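Local coordinates for acyl-[acyl-carrier-protein]--UDP-N-acetylglucosamine O-acyltransferase (Acinetobacter baumannii, PDB 4E6U) that catalyses acyl transfer from acyl carrier protein to UDP-N-acetylglucosamine, a step in making bacterial lipopolysaccharide, at residues A[55-60]-A[83-88]; A[32-37]-A[50-55]. One frame throughout, in Å; residues are numbered along the deposited sequence. Where two conformers were deposited one is given.

How the interactions relate
Both interactions join neighbouring coils of the same parallel beta-helix, on two different flat sides of it, and they meet at Phe55, which ends one segment of interaction 2 and begins one of interaction 1. In each, one side of the strands faces the buried, largely apolar interior. Their outer sides differ: interaction 1 carries an arginine, a glutamate and a tryptophan there, whereas interaction 2 presents Ile33 and Val51 to a second subunit. Interaction 2 is the more apolar contact, with no exposed residue among those that touch; interaction 1 adds charge and aromatic stacking. Gln37 O links the two directly, through a probable hydrogen bond from Thr56 N and packing against Trp85.

Interaction 1 (A[55-60]-A[83-88]); sequences FTRIGQ and ETWLEI
Arg57 and Phe55 clasp the indole of Trp85 from its two faces. On one, the guanidinium lies flat, its plane only 9° from that of the ring, and CZ of Arg57 stands 4.0 Å from the centroid of the six-membered ring of Trp85, a stack and a cation-pi contact at once. On the opposite face Phe55 CB makes a CH-pi contact. Farther along, the phenyl turns an edge to the indole, with Phe55 CD1 3.7 Å from Trp85 CZ2 and the planes at 79°, a T-shaped pair. Glu83 comes to the phenyl from across, its CG 3.9 Å from Phe55 CE1.

Charge is paired beside the stack. Arg57 starts with CG beside its backbone N (chi1 -62°) and runs extended to NE, alongside Glu87, and NH1 of Arg57 forms a salt bridge with OE2 of Glu87 at 2.6 Å. The other carboxylate oxygen, OE1, meets Lys112 on the next coil. Both Arg57 and Glu87 were modelled in two conformers, so this pairing and the stack describe one of the states.

Under these groups the backbones run parallel. Leu86 N bonds to Phe55 O, Arg57 N to Leu86 O at 2.9 Å, Ile88 N to Arg57 O at 2.8 Å, and Gly59 N to Ile88 O, this last from well above the carbonyl plane. On the buried side Thr56 packs beside Leu86 and Ile58 beside Ile88.

The chemistry thus divides by face: inside the coil the packing is mostly aliphatic, with the Thr56 hydroxyl taken up by Gly54 O, and outside, one arginine serves both an aromatic face and a carboxylate that a lysine also engages in this conformer, an arrangement that would probably favour the ionised form of Glu87.

Interaction 2 (A[32-37]-A[50-55]); sequences CIIGPQ and VVVGGF
Ile33 O takes the N-H of Val52 at 2.8 Å in a nearly straight bond (168° at the hydrogen), while the CA-H of Val51 also points at it. Further bonds run along the backbone: Ile33 N to Val50 O, a more bent one from Gly35 N to Val52 O at 2.8 Å, and Phe55 N to Pro36 O at 2.9 Å. Backbone hydrogen bonding therefore continues through the corner, beyond the short strands 33-34 and 51-52, although Gly35 now lies nearest to Gly54. At that corner the lack of a side chain on Gly35 lets its CA approach Gly53 O to 3.4 Å, the C-H aimed almost straight at the oxygen.

Aliphatic side chains line up from one coil to the next. Ile34 and Val52 lie side by side, Ile34 CD1 3.8 Å from Val52 CG2, and both pack on Leu46 in the interior. Across the sheet Ile33 and Val51 meet more loosely and face the second subunit, where Ser48 of that chain packs on both.

Past the corner, Gln37 sits over the face of the Phe55 ring that Pro36 O also faces. Its CB makes a CH-pi contact 4.1 Å from the ring centroid, and Gln37 CG comes within 3.6 Å of Phe55 CE1 near the rim. A bend at chi2 (-60°) then takes the Gln37 amide away from the ring. Both residues have left-handed backbone conformations, so the two turns follow the same course.

In both bridges, Ile33 with Val51 and Ile34 with Val52, the partners lie eighteen positions apart, three hexapeptides or one full coil; this repeat, with an aliphatic residue pointing inward just before each glycine of Ile34-Gly35 and Val52-Gly53, is the signature of the left-handed parallel beta-helix of hexapeptide acyltransferases.

Interaction 1 (A[55-60]-A[83-88])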
ATOM      1  N   PHE A  55     -21.813  14.048   4.240  1.00 12.68           N
ATOM      2  CA  PHE A  55     -21.345  15.365   3.777  1.00 12.71           C
ATOM      3  C   PHE A  55     -20.543  15.269   2.481  1.00 12.83           C
ATOM      4  O   PHE A  55     -19.443  15.810   2.360  1.00 12.52           O
ATOM      5  CB  PHE A  55     -20.572  16.077   4.905  1.00 13.69           C
ATOM      6  CG  PHE A  55     -21.385  16.254   6.135  1.00 14.35           C
ATOM      7  CD1 PHE A  55     -22.130  17.421   6.309  1.00 17.80           C
ATOM      8  CD2 PHE A  55     -21.474  15.246   7.087  1.00 16.95           C
ATOM      9  CE1 PHE A  55     -22.931  17.583   7.436  1.00 19.18           C
ATOM     10  CE2 PHE A  55     -22.268  15.409   8.222  1.00 18.93           C
ATOM     11  CZ  PHE A  55     -22.997  16.575   8.387  1.00 18.97           C
ATOM     12  N   THR A  56     -21.131  14.580   1.510  1.00 12.46           N
ATOM     13  CA  THR A  56     -20.483  14.297   0.244  1.00 12.38           C
ATOM     14  C   THR A  56     -21.465  14.534  -0.892  1.00 13.10           C
ATOM     15  O   THR A  56     -22.602  14.045  -0.840  1.00 13.44           O
ATOM     16  CB  THR A  56     -19.963  12.824   0.220  1.00 12.67           C
ATOM     17  OG1 THR A  56     -18.956  12.681   1.238  1.00 12.59           O
ATOM     18  CG2 THR A  56     -19.338  12.459  -1.108  1.00 13.63           C
ATOM     19  N   ARG A  57     -21.026  15.280  -1.904  1.00 13.39           N
ATOM     20  CA  ARG A  57     -21.799  15.465  -3.126  1.00 14.07           C
ATOM     21  C   ARG A  57     -21.115  14.678  -4.217  1.00 14.10           C
ATOM     22  O   ARG A  57     -19.923  14.886  -4.458  1.00 15.07           O
ATOM     23  CB  ARG A  57     -21.866  16.949  -3.516  1.00 15.67           C
ATOM     24  CG  ARG A  57     -22.553  17.795  -2.473  0.60 18.52           C
ATOM     25  CD  ARG A  57     -22.587  19.275  -2.860  0.60 22.65           C
ATOM     26  NE  ARG A  57     -22.952  20.084  -1.697  0.60 25.17           N
ATOM     27  CZ  ARG A  57     -22.102  20.779  -0.943  0.60 26.24           C
ATOM     28  NH1 ARG A  57     -20.800  20.809  -1.221  0.60 25.65           N
ATOM     29  NH2 ARG A  57     -22.565  21.460   0.100  0.60 27.51           N
ATOM     30  N   ILE A  58     -21.831  13.740  -4.830  1.00 13.84           N
ATOM     31  CA  ILE A  58     -21.316  12.892  -5.900  1.00 13.50           C
ATOM     32  C   ILE A  58     -22.082  13.208  -7.174  1.00 13.31           C
ATOM     33  O   ILE A  58     -23.310  13.215  -7.163  1.00 14.55           O
ATOM     34  CB  ILE A  58     -21.468  11.388  -5.545  1.00 13.23           C
ATOM     35  CG1 ILE A  58     -20.656  11.096  -4.279  1.00 14.64           C
ATOM     36  CG2 ILE A  58     -21.030  10.501  -6.709  1.00 13.96           C
ATOM     37  CD1 ILE A  58     -20.911   9.739  -3.646  1.00 14.51           C
ATOM     38  N   GLY A  59     -21.363  13.467  -8.255  1.00 13.28           N
ATOM     39  CA  GLY A  59     -21.991  13.808  -9.535  1.00 13.30           C
ATOM     40  C   GLY A  59     -22.547  12.627 -10.300  1.00 13.90           C
ATOM     41  O   GLY A  59     -22.947  11.616  -9.720  1.00 13.56           O
ATOM     42  N   GLN A  60     -22.570  12.760 -11.616  1.00 13.65           N
ATOM     43  CA  GLN A  60     -23.280  11.823 -12.462  1.00 14.43           C
ATOM     44  C   GLN A  60     -22.352  10.783 -13.032  1.00 12.92           C
ATOM     45  O   GLN A  60     -21.175  11.053 -13.288  1.00 13.70           O
ATOM     46  CB  GLN A  60     -23.930  12.579 -13.629  1.00 16.04           C
ATOM     47  CG  GLN A  60     -24.989  13.589 -13.176  1.00 18.45           C
ATOM     48  CD  GLN A  60     -25.741  14.257 -14.325  1.00 24.21           C
ATOM     49  OE1 GLN A  60     -26.808  14.835 -14.113  1.00 29.97           O
ATOM     50  NE2 GLN A  60     -25.196  14.186 -15.527  1.00 26.78           N
ATOM     51  N   GLU A  83     -18.073  20.933  10.501  1.00 21.12           N
ATOM     52  CA  GLU A  83     -18.765  20.518   9.292  1.00 20.85           C
ATOM     53  C   GLU A  83     -17.881  20.762   8.086  1.00 20.60           C
ATOM     54  O   GLU A  83     -17.555  21.904   7.763  1.00 20.97           O
ATOM     55  CB  GLU A  83     -20.087  21.276   9.127  1.00 22.17           C
ATOM     56  CG  GLU A  83     -20.890  20.812   7.926  1.00 25.79           C
ATOM     57  CD  GLU A  83     -22.219  21.514   7.819  1.00 31.39           C
ATOM     58  OE1 GLU A  83     -22.349  22.386   6.939  1.00 34.97           O
ATOM     59  OE2 GLU A  83     -23.117  21.193   8.623  1.00 33.15           O
ATOM     60  N   THR A  84     -17.483  19.680   7.418  1.00 17.71           N
ATOM     61  CA  THR A  84     -16.694  19.807   6.201  1.00 17.16           C
ATOM     62  C   THR A  84     -17.151  18.756   5.201  1.00 15.99           C
ATOM     63  O   THR A  84     -17.886  17.839   5.552  1.00 15.73           O
ATOM     64  CB  THR A  84     -15.184  19.657   6.433  1.00 17.81           C
ATOM     65  OG1 THR A  84     -14.931  18.311   6.815  1.00 16.75           O
ATOM     66  CG2 THR A  84     -14.672  20.584   7.564  1.00 17.98           C
ATOM     67  N   TRP A  85     -16.695  18.908   3.965  1.00 14.61           N
ATOM     68  CA  TRP A  85     -17.302  18.254   2.811  1.00 13.76           C
ATOM     69  C   TRP A  85     -16.301  17.571   1.895  1.00 13.45           C
ATOM     70  O   TRP A  85     -15.099  17.881   1.896  1.00 12.72           O
ATOM     71  CB  TRP A  85     -18.078  19.306   2.000  1.00 14.81           C
ATOM     72  CG  TRP A  85     -19.274  19.809   2.734  1.00 17.32           C
ATOM     73  CD1 TRP A  85     -19.305  20.788   3.699  1.00 20.74           C
ATOM     74  CD2 TRP A  85     -20.616  19.342   2.585  1.00 19.86           C
ATOM     75  NE1 TRP A  85     -20.592  20.952   4.153  1.00 22.14           N
ATOM     76  CE2 TRP A  85     -21.416  20.087   3.481  1.00 21.17           C
ATOM     77  CE3 TRP A  85     -21.223  18.379   1.764  1.00 21.12           C
ATOM     78  CZ2 TRP A  85     -22.802  19.883   3.597  1.00 23.27           C
ATOM     79  CZ3 TRP A  85     -22.609  18.176   1.883  1.00 23.39           C
ATOM     80  CH2 TRP A  85     -23.370  18.929   2.794  1.00 22.90           C
ATOM     81  N   LEU A  86     -16.840  16.655   1.107  1.00 11.90           N
ATOM     82  CA  LEU A  86     -16.197  16.090  -0.064  1.00 11.71           C
ATOM     83  C   LEU A  86     -17.098  16.317  -1.268  1.00 11.91           C
ATOM     84  O   LEU A  86     -18.304  16.087  -1.184  1.00 12.60           O
ATOM     85  CB  LEU A  86     -15.928  14.576   0.104  1.00 11.83           C
ATOM     86  CG  LEU A  86     -15.499  13.787  -1.148  1.00 10.93           C
ATOM     87  CD1 LEU A  86     -14.138  14.252  -1.636  1.00 12.68           C
ATOM     88  CD2 LEU A  86     -15.443  12.294  -0.829  1.00 12.36           C
ATOM     89  N   GLU A  87     -16.504  16.740  -2.378  1.00 11.82           N
ATOM     90  CA  GLU A  87     -17.199  16.803  -3.656  1.00 12.95           C
ATOM     91  C   GLU A  87     -16.502  15.944  -4.694  1.00 12.97           C
ATOM     92  O   GLU A  87     -15.270  15.974  -4.805  1.00 13.35           O
ATOM     93  CB  GLU A  87     -17.266  18.266  -4.139  1.00 14.28           C
ATOM     94  CG  GLU A  87     -18.272  19.103  -3.378  0.60 14.42           C
ATOM     95  CD  GLU A  87     -18.235  20.577  -3.730  0.60 17.26           C
ATOM     96  OE1 GLU A  87     -17.388  20.996  -4.554  0.60 19.28           O
ATOM     97  OE2 GLU A  87     -19.056  21.308  -3.137  0.60 18.73           O
ATOM     98  N   ILE A  88     -17.283  15.184  -5.449  1.00 12.08           N
ATOM     99  CA  ILE A  88     -16.807  14.364  -6.539  1.00 12.26           C
ATOM    100  C   ILE A  88     -17.628  14.756  -7.766  1.00 12.07           C
ATOM    101  O   ILE A  88     -18.855  14.861  -7.661  1.00 12.77           O
ATOM    102  CB  ILE A  88     -17.022  12.868  -6.199  1.00 12.34           C
ATOM    103  CG1 ILE A  88     -16.079  12.443  -5.070  1.00 13.07           C
ATOM    104  CG2 ILE A  88     -16.831  11.983  -7.417  1.00 13.76           C
ATOM    105  CD1 ILE A  88     -16.467  11.108  -4.424  1.00 13.60           C
TER

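Interaction 2 (A[32-37]-A[50-55])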
ATOM      1  N   CYS A  32     -24.297  -1.431   1.394  1.00 10.03           N
ATOM      2  CA  CYS A  32     -23.766  -0.062   1.368  1.00 10.65           C
ATOM      3  C   CYS A  32     -24.338   0.780   2.486  1.00 10.79           C
ATOM      4  O   CYS A  32     -25.480   0.575   2.919  1.00 11.15           O
ATOM      5  CB  CYS A  32     -24.104   0.635   0.043  1.00 11.18           C
ATOM      6  SG  CYS A  32     -23.172   0.008  -1.376  1.00 11.12           S
ATOM      7  N   ILE A  33     -23.553   1.756   2.911  1.00 10.25           N
ATOM      8  CA  ILE A  33     -23.984   2.718   3.904  1.00 11.04           C
ATOM      9  C   ILE A  33     -23.885   4.087   3.289  1.00 11.74           C
ATOM     10  O   ILE A  33     -22.815   4.477   2.807  1.00 11.89           O
ATOM     11  CB  ILE A  33     -23.069   2.667   5.162  1.00 11.70           C
ATOM     12  CG1 ILE A  33     -22.984   1.249   5.762  1.00 13.37           C
ATOM     13  CG2 ILE A  33     -23.464   3.750   6.180  1.00 15.48           C
ATOM     14  CD1 ILE A  33     -24.337   0.670   6.154  1.00 15.92           C
ATOM     15  N   ILE A  34     -24.997   4.804   3.271  1.00 11.64           N
ATOM     16  CA  ILE A  34     -25.025   6.177   2.792  1.00 11.63           C
ATOM     17  C   ILE A  34     -25.354   7.082   3.966  1.00 12.73           C
ATOM     18  O   ILE A  34     -26.456   7.006   4.534  1.00 12.92           O
ATOM     19  CB  ILE A  34     -26.088   6.371   1.673  1.00 12.31           C
ATOM     20  CG1 ILE A  34     -25.942   5.342   0.547  1.00 13.52           C
ATOM     21  CG2 ILE A  34     -26.053   7.821   1.151  1.00 14.43           C
ATOM     22  CD1 ILE A  34     -24.580   5.356  -0.149  1.00 16.76           C
ATOM     23  N   GLY A  35     -24.403   7.914   4.366  1.00 12.48           N
ATOM     24  CA  GLY A  35     -24.578   8.726   5.540  1.00 13.07           C
ATOM     25  C   GLY A  35     -25.364  10.009   5.299  1.00 11.94           C
ATOM     26  O   GLY A  35     -25.888  10.267   4.208  1.00 12.11           O
ATOM     27  N   PRO A  36     -25.430  10.833   6.340  1.00 12.78           N
ATOM     28  CA  PRO A  36     -26.211  12.064   6.255  1.00 13.27           C
ATOM     29  C   PRO A  36     -25.614  13.081   5.296  1.00 13.41           C
ATOM     30  O   PRO A  36     -24.391  13.135   5.088  1.00 13.49           O
ATOM     31  CB  PRO A  36     -26.178  12.590   7.688  1.00 13.51           C
ATOM     32  CG  PRO A  36     -24.902  12.090   8.241  1.00 14.83           C
ATOM     33  CD  PRO A  36     -24.778  10.700   7.651  1.00 12.91           C
ATOM     34  N   GLN A  37     -26.486  13.905   4.714  1.00 14.20           N
ATOM     35  CA  GLN A  37     -26.044  15.002   3.839  1.00 14.97           C
ATOM     36  C   GLN A  37     -25.226  14.510   2.647  1.00 14.83           C
ATOM     37  O   GLN A  37     -24.285  15.180   2.192  1.00 16.28           O
ATOM     38  CB  GLN A  37     -25.266  16.066   4.635  1.00 15.80           C
ATOM     39  CG  GLN A  37     -26.054  16.649   5.807  1.00 19.65           C
ATOM     40  CD  GLN A  37     -27.330  17.319   5.360  1.00 23.83           C
ATOM     41  OE1 GLN A  37     -27.346  18.050   4.368  1.00 28.30           O
ATOM     42  NE2 GLN A  37     -28.414  17.079   6.098  1.00 26.65           N
ATOM     43  N   VAL A  50     -19.977  -0.369  -0.157  1.00  9.78           N
ATOM     44  CA  VAL A  50     -19.441   0.989  -0.215  1.00  9.99           C
ATOM     45  C   VAL A  50     -19.942   1.768   0.976  1.00 10.10           C
ATOM     46  O   VAL A  50     -21.141   1.725   1.280  1.00 10.43           O
ATOM     47  CB  VAL A  50     -19.844   1.709  -1.529  1.00 10.29           C
ATOM     48  CG1 VAL A  50     -19.337   3.161  -1.529  1.00 10.96           C
ATOM     49  CG2 VAL A  50     -19.298   0.937  -2.746  1.00 10.89           C
ATOM     50  N   VAL A  51     -19.049   2.504   1.623  1.00  9.86           N
ATOM     51  CA  VAL A  51     -19.447   3.436   2.686  1.00 10.18           C
ATOM     52  C   VAL A  51     -19.245   4.863   2.194  1.00  9.55           C
ATOM     53  O   VAL A  51     -18.133   5.235   1.801  1.00 10.83           O
ATOM     54  CB  VAL A  51     -18.653   3.204   3.997  1.00  9.54           C
ATOM     55  CG1 VAL A  51     -18.950   4.336   5.017  1.00 11.19           C
ATOM     56  CG2 VAL A  51     -18.955   1.815   4.577  1.00 12.04           C
ATOM     57  N   VAL A  52     -20.319   5.646   2.157  1.00 10.63           N
ATOM     58  CA  VAL A  52     -20.217   7.085   1.974  1.00 11.08           C
ATOM     59  C   VAL A  52     -20.511   7.697   3.338  1.00 11.29           C
ATOM     60  O   VAL A  52     -21.650   7.695   3.806  1.00 12.52           O
ATOM     61  CB  VAL A  52     -21.162   7.624   0.888  1.00 10.79           C
ATOM     62  CG1 VAL A  52     -20.845   9.080   0.640  1.00 12.60           C
ATOM     63  CG2 VAL A  52     -21.066   6.817  -0.399  1.00 12.37           C
ATOM     64  N   GLY A  53     -19.465   8.200   3.993  1.00 10.99           N
ATOM     65  CA  GLY A  53     -19.578   8.565   5.414  1.00 11.77           C
ATOM     66  C   GLY A  53     -20.620   9.643   5.684  1.00 12.26           C
ATOM     67  O   GLY A  53     -21.454   9.507   6.583  1.00 13.02           O
ATOM     68  N   GLY A  54     -20.556  10.719   4.907  1.00 12.55           N
ATOM     69  CA  GLY A  54     -21.485  11.823   5.100  1.00 12.88           C
ATOM     70  C   GLY A  54     -20.966  13.023   4.368  1.00 12.12           C
ATOM     71  O   GLY A  54     -19.825  13.028   3.893  1.00 12.27           O
ATOM     72  N   PHE A  55     -21.813  14.048   4.240  1.00 12.68           N
ATOM     73  CA  PHE A  55     -21.345  15.365   3.777  1.00 12.71           C
ATOM     74  C   PHE A  55     -20.543  15.269   2.481  1.00 12.83           C
ATOM     75  O   PHE A  55     -19.443  15.810   2.360  1.00 12.52           O
ATOM     76  CB  PHE A  55     -20.572  16.077   4.905  1.00 13.69           C
ATOM     77  CG  PHE A  55     -21.385  16.254   6.135  1.00 14.35           C
ATOM     78  CD1 PHE A  55     -22.130  17.421   6.309  1.00 17.80           C
ATOM     79  CD2 PHE A  55     -21.474  15.246   7.087  1.00 16.95           C
ATOM     80  CE1 PHE A  55     -22.931  17.583   7.436  1.00 19.18           C
ATOM     81  CE2 PHE A  55     -22.268  15.409   8.222  1.00 18.93           C
ATOM     82  CZ  PHE A  55     -22.997  16.575   8.387  1.00 18.97           C
TER